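Local coordinates for uncharacterized protein (Eubacterium siraeum, PDB 4OBM), which is of unknown function but belongs to the LytR-CpsA-Psr family, whose characterised members commonly attach anionic glycopolymers to the bacterial cell wall, at residues 80-83 with 84-88; 103-106 with 107-110; 191-194 with 195-198. One frame throughout, in Å; residues are numbered along the deposited sequence.

Contact 1: residues 80-83 with 84-88; sequences AEVA and KLLSS
Residues 80-83 and 84-88 are successive turns of one alpha-helix, in which the amides of Lys84, Leu85, Leu86 and Ser87 donate to the carbonyls of Ala80, Glu81, Val82 and Ala83; Leu85 N to Glu81 O, at 3.0 Å, is the straightest of them (166° at the hydrogen). Glu81 carries the outer side of the contact. Its CG stands anti to the backbone N (chi1 -166°), and the chain then bends at chi2, which swings the carboxylate toward the following turn. There OE1 meets the extended Lys84 chain at its CD, 3.8 Å away, while OE2 comes to 4.0 Å from Leu85 CG. Glu81 OE1 and Lys84 NZ, 4.1 Å apart, are opposite charges beyond salt-bridge range that probably attract only weakly. Were Glu81 an alanine, the ammonium of Lys84 would probably lose this nearby negative charge, and part of the Leu85 side chain would be uncovered. On the inner side, Val82 and Leu86 lie next to each other and point the same way, Val82 CG1 being 4.1 Å from Leu86 CD1. Ala83 O is gripped twice, by Ser87 N at 2.9 Å and by Ser87 OG at 2.8 Å, the two donors arriving from opposite faces of the carbonyl plane. That hydroxyl is also hydrogen-bonded to Ile94 N and so ties the helix to the start of strand 94-100. Val82 and Leu86 pack on Leu27 of strand 24-30, and Ala83 and Leu86 rest on Ile94, seating helix 70-90 against the mixed sheet.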
# COMPACT_ATOMS: atom_id res chain seq x y z
N ALA A 80 5.88 12.59 -5.17
CA ALA A 80 5.23 13.78 -4.61
C ALA A 80 4.12 14.27 -5.55
O ALA A 80 3.02 14.59 -5.09
CB ALA A 80 6.27 14.88 -4.36
N GLU A 81 4.37 14.27 -6.87
CA GLU A 81 3.37 14.69 -7.85
C GLU A 81 2.26 13.64 -7.96
O GLU A 81 1.08 13.99 -7.94
CB GLU A 81 4.02 14.96 -9.22
CG GLU A 81 3.13 15.72 -10.20
CD GLU A 81 2.55 17.04 -9.71
OE1 GLU A 81 3.25 17.75 -8.95
OE2 GLU A 81 1.41 17.35 -10.10
N VAL A 82 2.62 12.35 -8.03
CA VAL A 82 1.65 11.26 -8.08
C VAL A 82 0.70 11.37 -6.86
O VAL A 82 -0.52 11.34 -7.04
CB VAL A 82 2.34 9.87 -8.14
CG1 VAL A 82 1.30 8.74 -8.09
CG2 VAL A 82 3.22 9.75 -9.38
N ALA A 83 1.29 11.54 -5.62
CA ALA A 83 0.57 11.65 -4.35
C ALA A 83 -0.35 12.89 -4.32
O ALA A 83 -1.42 12.82 -3.71
CB ALA A 83 1.55 11.71 -3.20
N LYS A 84 0.07 14.00 -4.98
CA LYS A 84 -0.70 15.26 -5.10
C LYS A 84 -1.94 15.05 -5.97
O LYS A 84 -3.04 15.42 -5.58
CB LYS A 84 0.20 16.37 -5.69
CG LYS A 84 -0.45 17.73 -5.86
CD LYS A 84 0.54 18.70 -6.48
CE LYS A 84 -0.09 19.99 -6.92
NZ LYS A 84 0.87 20.83 -7.68
N LEU A 85 -1.75 14.40 -7.13
CA LEU A 85 -2.86 14.12 -8.07
C LEU A 85 -3.85 13.12 -7.45
O LEU A 85 -5.06 13.32 -7.56
CB LEU A 85 -2.33 13.62 -9.42
CG LEU A 85 -1.49 14.63 -10.23
CD1 LEU A 85 -0.75 13.95 -11.35
CD2 LEU A 85 -2.34 15.79 -10.77
N LEU A 86 -3.33 12.13 -6.71
CA LEU A 86 -4.15 11.15 -6.00
C LEU A 86 -4.90 11.81 -4.85
O LEU A 86 -6.04 11.45 -4.60
CB LEU A 86 -3.30 9.97 -5.48
CG LEU A 86 -2.84 8.95 -6.53
CD1 LEU A 86 -2.04 7.86 -5.88
CD2 LEU A 86 -4.01 8.36 -7.31
N SER A 87 -4.26 12.80 -4.17
CA SER A 87 -4.89 13.55 -3.07
C SER A 87 -6.13 14.31 -3.56
O SER A 87 -7.18 14.23 -2.94
CB SER A 87 -3.89 14.51 -2.43
OG SER A 87 -2.96 13.81 -1.63
N SER A 88 -6.00 15.03 -4.70
CA SER A 88 -7.09 15.80 -5.30
C SER A 88 -8.29 14.92 -5.71
O SER A 88 -9.43 15.35 -5.60
CB SER A 88 -6.58 16.56 -6.53
OG SER A 88 -6.35 15.68 -7.62

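Contact 2: residues 103-106 with 107-110; sequences STLT and ELFD
A water links Ser103 and Glu107 one helical turn apart: it donates to Glu107 OE1 at 2.8 Å and is hydrogen-bonded to Ser103 OG at 3.1 Å. The bridge runs along the outside of the alpha-helix 102-112, whose i to i+4 bond from Glu107 N to Ser103 O joins the same two residues. Leu108 N to Thr104 O, at 2.9 Å, follows in the same pattern, and Phe109 N to Leu105 O is almost straight, with 170° at the hydrogen. The polar ends of the two threonines turn to residues just before the segments: Thr104 OG1 bonds to Thr101 N, and Thr106 OG1 to Lys102 O. Thr106 itself leans on Ala145 and Tyr149 of helix 145-152.

The inner side is apolar and built around Leu105. A chi1 of -168° sets its branch point beside its own carbonyl carbon, within reach of both Leu108 and Phe109 on the next turn. The Leu105 and Leu108 side chains pass at a slant, Leu105 CD1 stopping 4.0 Å from Leu108 CD2, and this leucine pair also packs on Phe100 of strand 94-100. The other partner is the Phe109 ring. Leu105 O sits over one of its faces, 3.4 Å from Phe109 CG, so the carbonyl that accepts the backbone bond also meets the ring. Phe109 further stacks edge-to-face with Phe176 and touches Met148. Farther out on the ring, Leu105 CG is 3.8 Å from Phe109 CE2, and Leu105 CD1 makes a CH-pi contact, 4.2 Å from the Phe109 ring centroid and displaced toward the rim.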
# COMPACT_ATOMS: atom_id res chain seq x y z
N SER A 103 15.44 -5.11 -3.97
CA SER A 103 16.31 -5.33 -2.83
C SER A 103 15.69 -4.88 -1.48
O SER A 103 15.67 -5.67 -0.54
CB SER A 103 17.64 -4.63 -3.06
OG SER A 103 18.55 -4.88 -2.00
N THR A 104 15.20 -3.62 -1.39
CA THR A 104 14.68 -3.10 -0.12
C THR A 104 13.33 -3.74 0.27
O THR A 104 13.14 -4.06 1.45
CB THR A 104 14.66 -1.56 -0.07
OG1 THR A 104 13.70 -1.03 -0.97
CG2 THR A 104 16.03 -0.95 -0.33
N LEU A 105 12.42 -4.00 -0.70
CA LEU A 105 11.14 -4.66 -0.42
C LEU A 105 11.35 -6.13 0.07
O LEU A 105 10.66 -6.57 0.98
CB LEU A 105 10.21 -4.65 -1.66
CG LEU A 105 8.73 -5.06 -1.40
CD1 LEU A 105 8.15 -4.43 -0.09
CD2 LEU A 105 7.84 -4.71 -2.59
N THR A 106 12.31 -6.87 -0.54
CA THR A 106 12.60 -8.26 -0.17
C THR A 106 13.18 -8.28 1.25
O THR A 106 12.81 -9.14 2.06
CB THR A 106 13.55 -8.90 -1.20
OG1 THR A 106 12.99 -8.73 -2.51
CG2 THR A 106 13.82 -10.37 -0.92
N GLU A 107 14.06 -7.29 1.55
CA GLU A 107 14.66 -7.13 2.86
C GLU A 107 13.59 -6.80 3.90
O GLU A 107 13.62 -7.40 4.98
CB GLU A 107 15.76 -6.09 2.85
CG GLU A 107 16.88 -6.53 3.76
CD GLU A 107 17.88 -5.49 4.21
OE1 GLU A 107 18.32 -4.67 3.36
OE2 GLU A 107 18.26 -5.51 5.40
N LEU A 108 12.60 -5.94 3.56
CA LEU A 108 11.49 -5.64 4.48
C LEU A 108 10.75 -6.93 4.84
O LEU A 108 10.62 -7.22 6.02
CB LEU A 108 10.51 -4.59 3.91
CG LEU A 108 9.21 -4.32 4.71
CD1 LEU A 108 9.45 -3.44 5.91
CD2 LEU A 108 8.21 -3.62 3.86
N PHE A 109 10.33 -7.73 3.83
CA PHE A 109 9.62 -9.00 4.03
C PHE A 109 10.44 -10.01 4.86
O PHE A 109 9.87 -10.74 5.66
CB PHE A 109 9.29 -9.66 2.67
CG PHE A 109 8.33 -9.00 1.70
CD1 PHE A 109 7.17 -8.38 2.15
CD2 PHE A 109 8.53 -9.11 0.32
CE1 PHE A 109 6.28 -7.81 1.25
CE2 PHE A 109 7.62 -8.55 -0.58
CZ PHE A 109 6.50 -7.91 -0.11
N ASP A 110 11.75 -10.08 4.60
CA ASP A 110 12.70 -11.00 5.25
C ASP A 110 12.86 -10.66 6.74
O ASP A 110 13.03 -11.54 7.58
CB ASP A 110 14.06 -10.93 4.54
CG ASP A 110 15.05 -11.97 5.02
OD1 ASP A 110 14.92 -13.14 4.61
OD2 ASP A 110 15.91 -11.62 5.84
O HOH W 1 18.18 -3.58 0.75

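Contact 3: residues 191-194 with 195-198; sequences EYIN and FIIN
Ile193 overlaps Ile197 on the next turn of its helix, its CG1 lying 3.7 Å from Ile197 CD1 where the two chains pass at a slant. Because chi1 of Ile193 (-154°) swings the longer branch away from its own N, that branch reaches forward along the helix, and its end, CD1, comes to 4.1 Å from Ile196 CB. Ile193 and Ile196 cross at about a right angle, so one isoleucine makes two different contacts: the CG1 methylene meeting the CD1 methyl of Ile197, and the CD1 methyl set across the root of Ile196. Beneath them the backbone bond Ile197 N to Ile193 O, 3.0 Å long, is nearly straight.

A second, polar pair occupies the exposed side. Asn194 O takes two donors from Asn198: the backbone N at 3.2 Å and the side-chain ND2 at 2.6 Å, the second of which fixes the rotation of the Asn198 amide. That amide folds back to reach the carbonyl, its CG anti to its own carbonyl carbon (chi1 -66°), and Asn194 O lies close to the amide plane. The side-chain amides themselves are turned 55° apart and are not bonded to each other as modelled, since Asn194 ND2 and Asn198 ND2 face one another as two donors. This doubly used carbonyl comes at the last turn of helix 186-199, where a side-chain amide adds to the backbone bond.

The apolar sides of the helix are shared among several neighbours. Tyr192 meets the ring of Phe181, and Phe195 packs on Met111 of helix 102-112. Ile196 rests on Ile98 and Phe100 of strand 94-100, while Ile193 and Ile197 face Tyr209 and Gln206 of helix 206-210.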
# COMPACT_ATOMS: atom_id res chain seq x y z
N GLU A 191 12.26 -1.26 14.72
CA GLU A 191 13.24 -1.90 13.82
C GLU A 191 12.78 -1.73 12.37
O GLU A 191 13.61 -1.56 11.49
CB GLU A 191 13.42 -3.40 14.13
CG GLU A 191 13.83 -3.77 15.55
CD GLU A 191 13.45 -5.17 16.02
OE1 GLU A 191 12.92 -5.96 15.21
OE2 GLU A 191 13.66 -5.46 17.22
N TYR A 192 11.47 -1.81 12.12
CA TYR A 192 10.96 -1.70 10.75
C TYR A 192 11.16 -0.28 10.23
O TYR A 192 11.76 -0.11 9.17
CB TYR A 192 9.48 -2.16 10.65
CG TYR A 192 9.18 -3.55 11.18
CD1 TYR A 192 10.17 -4.53 11.23
CD2 TYR A 192 7.91 -3.90 11.58
CE1 TYR A 192 9.92 -5.79 11.77
CE2 TYR A 192 7.63 -5.18 12.08
CZ TYR A 192 8.63 -6.13 12.15
OH TYR A 192 8.35 -7.40 12.60
N ILE A 193 10.75 0.73 11.01
CA ILE A 193 10.90 2.13 10.64
C ILE A 193 12.37 2.55 10.56
O ILE A 193 12.69 3.40 9.73
CB ILE A 193 10.07 3.07 11.56
CG1 ILE A 193 9.73 4.38 10.81
CG2 ILE A 193 10.73 3.33 12.90
CD1 ILE A 193 8.78 4.18 9.59
N ASN A 194 13.25 1.98 11.42
CA ASN A 194 14.67 2.30 11.34
C ASN A 194 15.20 1.88 9.95
O ASN A 194 15.96 2.64 9.34
CB ASN A 194 15.46 1.64 12.48
CG ASN A 194 16.95 1.91 12.45
OD1 ASN A 194 17.74 1.03 12.09
ND2 ASN A 194 17.36 3.12 12.83
N PHE A 195 14.73 0.72 9.42
CA PHE A 195 15.09 0.23 8.08
C PHE A 195 14.49 1.14 6.96
O PHE A 195 15.18 1.46 6.00
CB PHE A 195 14.63 -1.24 7.87
CG PHE A 195 14.85 -1.71 6.44
CD1 PHE A 195 16.13 -2.02 5.99
CD2 PHE A 195 13.80 -1.79 5.54
CE1 PHE A 195 16.35 -2.40 4.66
CE2 PHE A 195 14.02 -2.15 4.21
CZ PHE A 195 15.28 -2.49 3.79
N ILE A 196 13.19 1.51 7.08
CA ILE A 196 12.52 2.37 6.09
C ILE A 196 13.27 3.71 5.93
O ILE A 196 13.63 4.08 4.82
CB ILE A 196 11.02 2.59 6.48
CG1 ILE A 196 10.17 1.28 6.42
CG2 ILE A 196 10.37 3.78 5.73
CD1 ILE A 196 10.14 0.47 5.05
N ILE A 197 13.51 4.42 7.05
CA ILE A 197 14.14 5.74 7.08
C ILE A 197 15.58 5.69 6.55
O ILE A 197 15.99 6.61 5.84
CB ILE A 197 14.05 6.33 8.53
CG1 ILE A 197 12.58 6.74 8.84
CG2 ILE A 197 15.00 7.54 8.76
CD1 ILE A 197 12.30 7.05 10.28
N ASN A 198 16.33 4.61 6.87
CA ASN A 198 17.74 4.55 6.52
C ASN A 198 18.07 3.88 5.19
O ASN A 198 19.15 4.15 4.68
CB ASN A 198 18.56 3.90 7.65
CG ASN A 198 18.60 4.71 8.93
OD1 ASN A 198 19.31 5.71 9.05
ND2 ASN A 198 17.82 4.31 9.92

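In the fold
The three contacts follow one another along the chain, each within a single helix: contact 1 in 70-90, contact 2 in 102-112 and contact 3 in 186-199. Contacts 2 and 3 are neighbours, their centres about 11 Å apart, and the two helices pack directly: the ring of Phe195 lies against Thr104 and Glu107, with Phe195 CE2 3.5 Å from Thr104 O, while Leu108 meets Ile196. Contact 1 stands apart, its centre about 26 Å from that of contact 2 and about 24 Å from that of contact 3. All three touch strand 94-100 of the mixed sheet, contact 1 at Ile94 and the others farther along, so the strand links helix 70-90 to the packed pair 102-112 and 186-199.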